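Local coordinates for protein TipC2 (Streptococcus intermedius B196, PDB 6DHX) that probably acts as an immunity protein that protects its bacterium from an antibacterial toxin exported by a type VII secretion system, at residues A[24-29]-A[88-93]; A[67-72]-A[163-168]; A[106-111]-A[156-161]. All coordinates share one frame; numbering follows the deposited sequence.

Contact 1: A[24-29]-A[88-93]. With SO4 (sulfate ion), chain D.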
loop_
_atom_site.group_PDB
_atom_site.type_symbol
_atom_site.label_atom_id
_atom_site.label_comp_id
_atom_site.label_asym_id
_atom_site.label_seq_id
_atom_site.Cartn_x
_atom_site.Cartn_y
_atom_site.Cartn_z
ATOM N N GLU A 24 -9.974 9.807 -1.156
ATOM C CA GLU A 24 -10.208 10.406 0.146
ATOM C C GLU A 24 -8.921 10.410 0.975
ATOM O O GLU A 24 -8.527 11.437 1.553
ATOM C CB GLU A 24 -11.346 9.614 0.804
ATOM C CG GLU A 24 -11.924 10.165 2.019
ATOM C CD GLU A 24 -13.024 9.227 2.521
ATOM O OE1 GLU A 24 -12.642 8.209 3.137
ATOM O OE2 GLU A 24 -14.221 9.517 2.265
ATOM N N ILE A 25 -8.226 9.278 1.009
ATOM C CA ILE A 25 -6.937 9.198 1.701
ATOM C C ILE A 25 -5.919 10.163 1.088
ATOM O O ILE A 25 -5.216 10.881 1.819
ATOM C CB ILE A 25 -6.389 7.759 1.684
ATOM C CG1 ILE A 25 -7.321 6.807 2.466
ATOM C CG2 ILE A 25 -4.965 7.733 2.296
ATOM C CD1 ILE A 25 -7.048 5.250 2.151
ATOM N N TYR A 26 -5.819 10.174 -0.243
ATOM C CA TYR A 26 -4.849 11.039 -0.915
ATOM C C TYR A 26 -5.138 12.506 -0.584
ATOM O O TYR A 26 -4.236 13.266 -0.188
ATOM C CB TYR A 26 -4.912 10.794 -2.435
ATOM C CG TYR A 26 -3.962 11.655 -3.232
ATOM C CD1 TYR A 26 -4.303 12.974 -3.568
ATOM C CD2 TYR A 26 -2.716 11.147 -3.677
ATOM C CE1 TYR A 26 -3.411 13.764 -4.290
ATOM C CE2 TYR A 26 -1.824 11.947 -4.399
ATOM C CZ TYR A 26 -2.185 13.234 -4.701
ATOM O OH TYR A 26 -1.369 14.051 -5.420
ATOM N N GLN A 27 -6.401 12.919 -0.751
ATOM C CA GLN A 27 -6.726 14.344 -0.602
ATOM C C GLN A 27 -6.630 14.786 0.843
ATOM O O GLN A 27 -6.211 15.913 1.124
ATOM C CB GLN A 27 -8.133 14.611 -1.161
ATOM C CG GLN A 27 -8.117 14.419 -2.699
ATOM C CD GLN A 27 -9.463 14.610 -3.377
ATOM O OE1 GLN A 27 -9.772 13.880 -4.324
ATOM N NE2 GLN A 27 -10.276 15.594 -2.921
ATOM N N GLU A 28 -7.087 13.951 1.781
ATOM C CA GLU A 28 -6.996 14.417 3.163
ATOM C C GLU A 28 -5.544 14.429 3.619
ATOM O O GLU A 28 -5.167 15.302 4.416
ATOM C CB GLU A 28 -7.844 13.534 4.061
ATOM C CG GLU A 28 -7.863 13.927 5.551
ATOM C CD GLU A 28 -8.557 15.244 5.879
ATOM O OE1 GLU A 28 -9.205 15.863 5.013
ATOM O OE2 GLU A 28 -8.476 15.613 7.069
ATOM N N THR A 29 -4.734 13.485 3.116
ATOM C CA THR A 29 -3.311 13.531 3.485
ATOM C C THR A 29 -2.625 14.717 2.856
ATOM O O THR A 29 -1.850 15.387 3.533
ATOM C CB THR A 29 -2.597 12.218 3.127
ATOM O OG1 THR A 29 -3.277 11.143 3.786
ATOM C CG2 THR A 29 -1.081 12.289 3.620
ATOM N N ASN A 88 1.020 10.834 -10.202
ATOM C CA ASN A 88 0.932 10.973 -8.762
ATOM C C ASN A 88 -0.043 9.936 -8.201
ATOM O O ASN A 88 -0.917 9.447 -8.906
ATOM C CB ASN A 88 0.520 12.396 -8.402
ATOM C CG ASN A 88 -0.839 12.802 -9.009
ATOM O OD1 ASN A 88 -1.135 12.529 -10.179
ATOM N ND2 ASN A 88 -1.654 13.497 -8.205
ATOM N N ASN A 89 0.167 9.533 -6.945
ATOM C CA ASN A 89 -0.433 8.266 -6.521
ATOM C C ASN A 89 -0.301 8.107 -5.009
ATOM O O ASN A 89 0.465 8.813 -4.354
ATOM C CB ASN A 89 0.235 7.054 -7.243
ATOM C CG ASN A 89 1.702 6.826 -6.825
ATOM O OD1 ASN A 89 1.962 6.180 -5.807
ATOM N ND2 ASN A 89 2.669 7.359 -7.628
ATOM N N ILE A 90 -1.072 7.159 -4.467
ATOM C CA ILE A 90 -0.805 6.564 -3.156
ATOM C C ILE A 90 -0.416 5.128 -3.412
ATOM O O ILE A 90 -0.996 4.465 -4.284
ATOM C CB ILE A 90 -2.033 6.549 -2.237
ATOM C CG1 ILE A 90 -2.754 7.845 -2.207
ATOM C CG2 ILE A 90 -1.714 5.981 -0.888
ATOM C CD1 ILE A 90 -4.189 7.500 -2.549
ATOM N N LEU A 91 0.555 4.639 -2.656
ATOM C CA LEU A 91 0.986 3.241 -2.771
ATOM C C LEU A 91 0.823 2.617 -1.396
ATOM O O LEU A 91 1.445 3.086 -0.434
ATOM C CB LEU A 91 2.440 3.158 -3.216
ATOM C CG LEU A 91 3.022 1.750 -3.002
ATOM C CD1 LEU A 91 2.404 0.764 -4.057
ATOM C CD2 LEU A 91 4.511 1.824 -3.145
ATOM N N ILE A 92 -0.015 1.578 -1.298
ATOM C CA ILE A 92 -0.162 0.782 -0.081
ATOM C C ILE A 92 0.532 -0.543 -0.368
ATOM O O ILE A 92 0.180 -1.215 -1.336
ATOM C CB ILE A 92 -1.644 0.546 0.262
ATOM C CG1 ILE A 92 -2.351 1.896 0.516
ATOM C CG2 ILE A 92 -1.782 -0.476 1.439
ATOM C CD1 ILE A 92 -3.897 1.758 0.415
ATOM N N TYR A 93 1.507 -0.931 0.444
ATOM C CA TYR A 93 2.124 -2.222 0.202
ATOM C C TYR A 93 2.415 -2.928 1.513
ATOM O O TYR A 93 2.469 -2.329 2.592
ATOM C CB TYR A 93 3.401 -2.117 -0.657
ATOM C CG TYR A 93 4.600 -1.456 -0.021
ATOM C CD1 TYR A 93 4.746 -0.070 -0.028
ATOM C CD2 TYR A 93 5.613 -2.240 0.549
ATOM C CE1 TYR A 93 5.882 0.536 0.551
ATOM C CE2 TYR A 93 6.725 -1.663 1.120
ATOM C CZ TYR A 93 6.866 -0.274 1.127
ATOM O OH TYR A 93 8.009 0.305 1.690
HETATM S S SO4 D . -4.489 15.804 -8.574
HETATM O O1 SO4 D . -4.235 14.378 -8.472
HETATM O O2 SO4 D . -5.573 16.071 -9.487
HETATM O O3 SO4 D . -3.255 16.444 -8.999
HETATM O O4 SO4 D . -4.935 16.271 -7.312
#

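Contact 2: A[67-72]-A[163-168]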
loop_
_atom_site.group_PDB
_atom_site.type_symbol
_atom_site.label_atom_id
_atom_site.label_comp_id
_atom_site.label_asym_id
_atom_site.label_seq_id
_atom_site.Cartn_x
_atom_site.Cartn_y
_atom_site.Cartn_z
ATOM N N ASP A 67 5.752 -2.088 14.873
ATOM C CA ASP A 67 5.911 -3.520 15.123
ATOM C C ASP A 67 4.791 -4.081 16.003
ATOM O O ASP A 67 4.293 -5.183 15.736
ATOM C CB ASP A 67 7.277 -3.779 15.744
ATOM C CG ASP A 67 8.407 -3.381 14.830
ATOM O OD1 ASP A 67 8.215 -3.405 13.586
ATOM O OD2 ASP A 67 9.492 -3.045 15.355
ATOM N N ILE A 68 4.358 -3.327 17.032
ATOM C CA ILE A 68 3.219 -3.741 17.872
ATOM C C ILE A 68 1.979 -4.032 17.035
ATOM O O ILE A 68 1.120 -4.840 17.428
ATOM C CB ILE A 68 2.909 -2.674 18.957
ATOM C CG1 ILE A 68 1.556 -2.922 19.630
ATOM C CG2 ILE A 68 2.835 -1.283 18.398
ATOM C CD1 ILE A 68 1.570 -3.930 20.740
ATOM N N ALA A 69 1.860 -3.387 15.879
ATOM C CA ALA A 69 0.667 -3.464 15.040
ATOM C C ALA A 69 0.790 -4.479 13.914
ATOM O O ALA A 69 -0.108 -4.548 13.080
ATOM C CB ALA A 69 0.352 -2.090 14.433
ATOM N N LYS A 70 1.885 -5.240 13.846
ATOM C CA LYS A 70 2.061 -6.255 12.807
ATOM C C LYS A 70 1.825 -7.656 13.369
ATOM O O LYS A 70 2.243 -7.974 14.488
ATOM C CB LYS A 70 3.452 -6.157 12.171
ATOM C CG LYS A 70 3.537 -5.018 11.158
ATOM C CD LYS A 70 4.927 -4.918 10.546
ATOM C CE LYS A 70 5.988 -4.816 11.616
ATOM N NZ LYS A 70 7.346 -4.458 11.102
ATOM N N THR A 71 1.161 -8.491 12.569
ATOM C CA THR A 71 0.667 -9.804 12.961
ATOM C C THR A 71 1.475 -10.906 12.277
ATOM O O THR A 71 1.939 -10.741 11.143
ATOM C CB THR A 71 -0.827 -9.937 12.594
ATOM O OG1 THR A 71 -1.101 -11.248 12.092
ATOM C CG2 THR A 71 -1.229 -8.905 11.511
ATOM N N GLY A 72 1.657 -12.025 12.986
ATOM C CA GLY A 72 2.148 -13.252 12.382
ATOM C C GLY A 72 3.398 -13.095 11.538
ATOM O O GLY A 72 4.425 -12.635 12.043
ATOM N N ASN A 163 -7.847 -4.418 3.245
ATOM C CA ASN A 163 -9.223 -4.065 3.600
ATOM C C ASN A 163 -9.447 -4.050 5.108
ATOM O O ASN A 163 -9.973 -3.072 5.655
ATOM C CB ASN A 163 -10.191 -5.027 2.905
ATOM C CG ASN A 163 -10.304 -4.712 1.417
ATOM O OD1 ASN A 163 -9.989 -3.595 0.993
ATOM N ND2 ASN A 163 -10.770 -5.664 0.633
ATOM N N GLN A 164 -9.061 -5.120 5.793
ATOM C CA GLN A 164 -9.396 -5.301 7.202
ATOM C C GLN A 164 -8.414 -4.608 8.131
ATOM O O GLN A 164 -8.642 -4.554 9.357
ATOM C CB GLN A 164 -9.472 -6.815 7.536
ATOM C CG GLN A 164 -10.660 -7.530 6.846
ATOM C CD GLN A 164 -11.905 -6.643 6.864
ATOM O OE1 GLN A 164 -12.290 -6.111 7.918
ATOM N NE2 GLN A 164 -12.510 -6.441 5.693
ATOM N N LYS A 165 -7.346 -4.033 7.598
ATOM C CA LYS A 165 -6.418 -3.344 8.472
ATOM C C LYS A 165 -6.213 -1.908 7.996
ATOM O O LYS A 165 -6.663 -0.965 8.679
ATOM C CB LYS A 165 -5.090 -4.109 8.569
ATOM C CG LYS A 165 -4.133 -3.585 9.642
ATOM C CD LYS A 165 -3.006 -4.612 9.838
ATOM C CE LYS A 165 -2.009 -4.157 10.871
ATOM N NZ LYS A 165 -2.616 -4.059 12.252
ATOM N N VAL A 166 -5.581 -1.708 6.838
ATOM C CA VAL A 166 -5.243 -0.338 6.410
ATOM C C VAL A 166 -6.501 0.491 6.192
ATOM O O VAL A 166 -6.610 1.625 6.686
ATOM C CB VAL A 166 -4.392 -0.348 5.127
ATOM C CG1 VAL A 166 -4.185 1.114 4.630
ATOM C CG2 VAL A 166 -3.042 -1.076 5.365
ATOM N N LEU A 167 -7.449 -0.029 5.415
ATOM C CA LEU A 167 -8.623 0.791 5.109
ATOM C C LEU A 167 -9.563 0.858 6.310
ATOM O O LEU A 167 -10.236 1.881 6.530
ATOM C CB LEU A 167 -9.360 0.273 3.868
ATOM C CG LEU A 167 -8.569 0.387 2.549
ATOM C CD1 LEU A 167 -9.415 -0.133 1.360
ATOM C CD2 LEU A 167 -8.130 1.877 2.269
ATOM N N LYS A 168 -9.617 -0.194 7.108
ATOM C CA LYS A 168 -10.429 -0.133 8.328
ATOM C C LYS A 168 -9.840 0.892 9.306
ATOM O O LYS A 168 -10.573 1.653 9.963
ATOM C CB LYS A 168 -10.493 -1.525 8.956
ATOM C CG LYS A 168 -11.469 -1.628 10.115
ATOM C CD LYS A 168 -11.454 -3.029 10.697
ATOM C CE LYS A 168 -12.607 -3.263 11.663
ATOM N NZ LYS A 168 -12.598 -4.663 12.149
#

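Contact 3: A[106-111]-A[156-161]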
loop_
_atom_site.group_PDB
_atom_site.type_symbol
_atom_site.label_atom_id
_atom_site.label_comp_id
_atom_site.label_asym_id
_atom_site.label_seq_id
_atom_site.Cartn_x
_atom_site.Cartn_y
_atom_site.Cartn_z
ATOM N N ILE A 106 3.105 -7.412 -1.650
ATOM C CA ILE A 106 1.908 -7.126 -2.418
ATOM C C ILE A 106 1.772 -5.610 -2.463
ATOM O O ILE A 106 1.776 -4.939 -1.418
ATOM C CB ILE A 106 0.679 -7.849 -1.829
ATOM C CG1 ILE A 106 0.887 -9.363 -2.040
ATOM C CG2 ILE A 106 -0.587 -7.469 -2.539
ATOM C CD1 ILE A 106 -0.166 -10.250 -1.345
ATOM N N TRP A 107 1.658 -5.093 -3.679
ATOM C CA TRP A 107 1.914 -3.713 -4.054
ATOM C C TRP A 107 0.646 -3.159 -4.674
ATOM O O TRP A 107 0.179 -3.674 -5.697
ATOM C CB TRP A 107 3.047 -3.775 -5.085
ATOM C CG TRP A 107 3.664 -2.605 -5.533
ATOM C CD1 TRP A 107 3.320 -1.851 -6.625
ATOM C CD2 TRP A 107 4.846 -2.040 -5.009
ATOM N NE1 TRP A 107 4.219 -0.840 -6.796
ATOM C CE2 TRP A 107 5.166 -0.924 -5.811
ATOM C CE3 TRP A 107 5.680 -2.374 -3.948
ATOM C CZ2 TRP A 107 6.282 -0.122 -5.569
ATOM C CZ3 TRP A 107 6.783 -1.567 -3.703
ATOM C CH2 TRP A 107 7.073 -0.461 -4.510
ATOM N N ASN A 108 0.071 -2.111 -4.072
ATOM C CA ASN A 108 -1.277 -1.701 -4.464
ATOM C C ASN A 108 -1.217 -0.212 -4.705
ATOM O O ASN A 108 -1.191 0.566 -3.740
ATOM C CB ASN A 108 -2.289 -2.028 -3.384
ATOM C CG ASN A 108 -2.142 -3.473 -2.907
ATOM O OD1 ASN A 108 -2.588 -4.384 -3.618
ATOM N ND2 ASN A 108 -1.483 -3.694 -1.750
ATOM N N LYS A 109 -1.141 0.164 -5.973
ATOM C CA LYS A 109 -0.835 1.542 -6.332
ATOM C C LYS A 109 -2.077 2.191 -6.932
ATOM O O LYS A 109 -2.562 1.734 -7.960
ATOM C CB LYS A 109 0.319 1.580 -7.333
ATOM C CG LYS A 109 0.708 3.031 -7.677
ATOM C CD LYS A 109 2.055 2.997 -8.422
ATOM C CE LYS A 109 2.413 4.294 -9.141
ATOM N NZ LYS A 109 3.711 4.231 -9.987
ATOM N N TYR A 110 -2.553 3.273 -6.308
ATOM C CA TYR A 110 -3.697 4.002 -6.824
ATOM C C TYR A 110 -3.196 5.256 -7.533
ATOM O O TYR A 110 -2.627 6.150 -6.889
ATOM C CB TYR A 110 -4.652 4.365 -5.697
ATOM C CG TYR A 110 -5.741 5.285 -6.188
ATOM C CD1 TYR A 110 -6.825 4.759 -6.905
ATOM C CD2 TYR A 110 -5.679 6.659 -5.953
ATOM C CE1 TYR A 110 -7.824 5.582 -7.352
ATOM C CE2 TYR A 110 -6.691 7.514 -6.392
ATOM C CZ TYR A 110 -7.765 6.952 -7.092
ATOM O OH TYR A 110 -8.814 7.717 -7.572
ATOM N N THR A 111 -3.415 5.325 -8.862
ATOM C CA THR A 111 -2.936 6.426 -9.677
ATOM C C THR A 111 -4.076 7.434 -9.814
ATOM O O THR A 111 -5.196 7.065 -10.179
ATOM C CB THR A 111 -2.427 5.952 -11.045
ATOM O OG1 THR A 111 -3.226 4.850 -11.566
ATOM C CG2 THR A 111 -0.977 5.431 -10.861
ATOM N N ALA A 156 -6.663 -13.438 -0.199
ATOM C CA ALA A 156 -6.891 -13.450 1.240
ATOM C C ALA A 156 -5.928 -12.502 1.965
ATOM O O ALA A 156 -6.335 -11.829 2.916
ATOM C CB ALA A 156 -6.780 -14.878 1.783
ATOM N N HIS A 157 -4.653 -12.452 1.544
ATOM C CA HIS A 157 -3.684 -11.530 2.142
ATOM C C HIS A 157 -4.102 -10.081 1.910
ATOM O O HIS A 157 -4.054 -9.244 2.827
ATOM C CB HIS A 157 -2.275 -11.770 1.567
ATOM C CG HIS A 157 -1.651 -13.062 2.018
ATOM N ND1 HIS A 157 -1.534 -13.406 3.344
ATOM C CD2 HIS A 157 -1.123 -14.092 1.313
ATOM C CE1 HIS A 157 -0.977 -14.603 3.442
ATOM N NE2 HIS A 157 -0.706 -15.038 2.224
ATOM N N TYR A 158 -4.540 -9.779 0.692
ATOM C CA TYR A 158 -5.007 -8.432 0.370
ATOM C C TYR A 158 -6.215 -8.055 1.230
ATOM O O TYR A 158 -6.273 -6.960 1.807
ATOM C CB TYR A 158 -5.356 -8.365 -1.130
ATOM C CG TYR A 158 -5.888 -7.005 -1.480
ATOM C CD1 TYR A 158 -5.013 -5.996 -1.857
ATOM C CD2 TYR A 158 -7.249 -6.728 -1.411
ATOM C CE1 TYR A 158 -5.468 -4.729 -2.164
ATOM C CE2 TYR A 158 -7.742 -5.432 -1.699
ATOM C CZ TYR A 158 -6.828 -4.444 -2.089
ATOM O OH TYR A 158 -7.269 -3.171 -2.390
ATOM N N GLU A 159 -7.184 -8.969 1.345
ATOM C CA GLU A 159 -8.364 -8.708 2.171
ATOM C C GLU A 159 -7.956 -8.463 3.621
ATOM O O GLU A 159 -8.463 -7.549 4.271
ATOM C CB GLU A 159 -9.347 -9.876 2.069
ATOM C CG GLU A 159 -10.494 -9.865 3.088
ATOM C CD GLU A 159 -11.469 -8.710 2.899
ATOM O OE1 GLU A 159 -11.565 -8.147 1.781
ATOM O OE2 GLU A 159 -12.186 -8.392 3.879
ATOM N N LYS A 160 -7.032 -9.269 4.129
ATOM C CA LYS A 160 -6.654 -9.170 5.534
ATOM C C LYS A 160 -5.911 -7.869 5.845
ATOM O O LYS A 160 -6.177 -7.222 6.867
ATOM C CB LYS A 160 -5.788 -10.373 5.890
ATOM C CG LYS A 160 -5.413 -10.416 7.373
ATOM C CD LYS A 160 -4.568 -11.690 7.597
ATOM C CE LYS A 160 -3.834 -11.651 8.929
ATOM N NZ LYS A 160 -4.768 -11.429 10.061
ATOM N N ILE A 161 -4.960 -7.491 4.996
ATOM C CA ILE A 161 -4.114 -6.345 5.300
ATOM C C ILE A 161 -4.672 -5.064 4.724
ATOM O O ILE A 161 -4.695 -4.036 5.415
ATOM C CB ILE A 161 -2.673 -6.577 4.800
ATOM C CG1 ILE A 161 -2.079 -7.829 5.465
ATOM C CG2 ILE A 161 -1.817 -5.283 5.025
ATOM C CD1 ILE A 161 -2.034 -7.768 7.017
#

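Contact 1: A[24-29]-A[88-93]
Asn88 spends both hydrogens of a single amide nitrogen at this contact. One N-H goes to Tyr26 OH, 2.9 Å from ND2 and nearly straight at 164°, with the hydroxyl almost in the amide plane. The other goes to O1 of a sulfate ion, 2.7 Å from ND2. That sulfate probably came from the crystallisation liquor, and Arg112 also binds it. The side chains of Asn88 and Tyr26 cross at about a right angle, with amide and ring planes 80° apart, and ND2 meets the hydroxyl end. With Asn88 OD1 taken by Gln113 NE2, the rotation of the amide is well defined.

Nearer the backbone the contact turns apolar. Tyr26 has CG anti to its backbone nitrogen (chi1 179°), which sends the ring along the strand towards Asn88 while CB stays over Ile90. There Ile90 CD1 comes within 3.4 Å of Tyr26 CB, and Ile90 CG1 meets Tyr26 CD2 at 3.6 Å, at the ring edge and in its plane. The carbonyl O of Asn89 lies at that edge as well, 3.9 Å from Tyr26 CE2.

Tyr26 also makes an edge-to-face pair with Phe83. The contact packs helix 21-32 against strand 89-99, which runs antiparallel between 74-82 and 102-111 inside the mostly antiparallel sheet; their Ile79 and Tyr110 touch Ile90, while Ile25 on the helix turns to Leu167 and Trp170 of helix 151-173.

Contact 2: A[67-72]-A[163-168]
Lys165 reaches from helix 151-173 to the backbone of Ala69, bridging the long helix of this alpha+beta fold and the turn that joins two antiparallel strands, 59-65 and 74-82. The two backbones are far apart, with 9.7 Å between the CA atoms of Ala69 and Lys165, so the lysine has to span the gap. It does so as an almost fully extended chain: CG is anti to the backbone nitrogen (chi1 -170°), the next two torsions are also anti, and the one bend comes at the last bond (chi4 65°). That final kink sets NZ 2.7 Å from Ala69 O. Lys165 CE is nearly as close to Ala69 O, at 2.9 Å, so the oxygen lies beside the CE-NZ bond and the approach is tight and side-on at the lysine end. The ammonium lies in the carbonyl plane, and the C=O...N angle is 152°. Ala69 CB also faces the helix and lies 4.2 Å from Lys165 NZ, while on its way across the lysine chain touches Ile77 of strand 74-82.

Lys70, next in the turn, points away from the helix and folds back onto the 3-10 segment 67-69. Its NZ forms a salt bridge with Asp67 OD1 at 2.8 Å, meeting that oxygen nearly end-on, and it also bonds to Thr75 O.

Lys165 itself sits where the helix widens into a pi-type turn. Across that turn the carbonyl of Asn163 is met five residues on, by a weak bond of 3.2 Å from Lys168 N to Asn163 O.

Contact 3: A[106-111]-A[156-161]
Asn108 and Tyr158 provide the polar-aromatic part of this contact, and no hydrogen bond joins the two segments. The amide oxygen of Asn108 is turned to the edge of the tyrosine ring, with OD1 3.2 Å from Tyr158 CE1 and 3.4 Å from Tyr158 CD1. Its parent carbon CG lies in the ring plane, 3.6 Å from CE1, while the amide is rotated 67° against the ring. The oxygen therefore faces the C-H rim, whose slightly positive hydrogens probably compensate it in part, and not the pi face. It needs some compensation: OD1 is buried here and has no hydrogen-bond partner anywhere in the model. Tyr158 carries CG anti to its backbone nitrogen (chi1 178°), which takes the ring out from the helix to Asn108, and Lys119 makes a cation-pi contact with the same ring.

The hydrogen bonds that orient these groups come from outside. Asn108 ND2 donates to Ile92 O on the neighbouring strand, which helps to set which end of the amide faces the tyrosine. Tyr158 OH bonds to Tyr183 OH.

Strand 102-111 sits inside the curled, largely antiparallel sheet, between 89-99 and 116-127, and helix 151-173 packs on one side of it. Ile106 and Asn108, two residues apart on the strand, both point to the helix. Apolar contact is confined to one pair: Ile106 CD1 touches His157 CB at 3.9 Å, the two side chains crossing at about a right angle. The histidine contributes its CB here, while its ring is turned to strand 74-82, with ND1 hydrogen-bonded to Tyr74 OH.

How the contacts relate
Helix 151-173 runs through contacts 2 and 3, whose centres lie about 12 Å apart; the carbonyl O of Ile161 in contact 3 is met by Val166 N of contact 2 at 2.9 Å, part of the same widened helical stretch. Contacts 1 and 3, about 13 Å between centres, share the sheet: strands 89-99 and 102-111 are antiparallel neighbours, with Ile90 O and Tyr110 N 2.8 Å apart. The helices close the triangle, for Ile25 CD1 of contact 1 packs on Leu167 CD2 of contact 2 at 3.5 Å, although those centres are about 17 Å apart. Contact 1 alone includes the sulfate, at its Asn88 end.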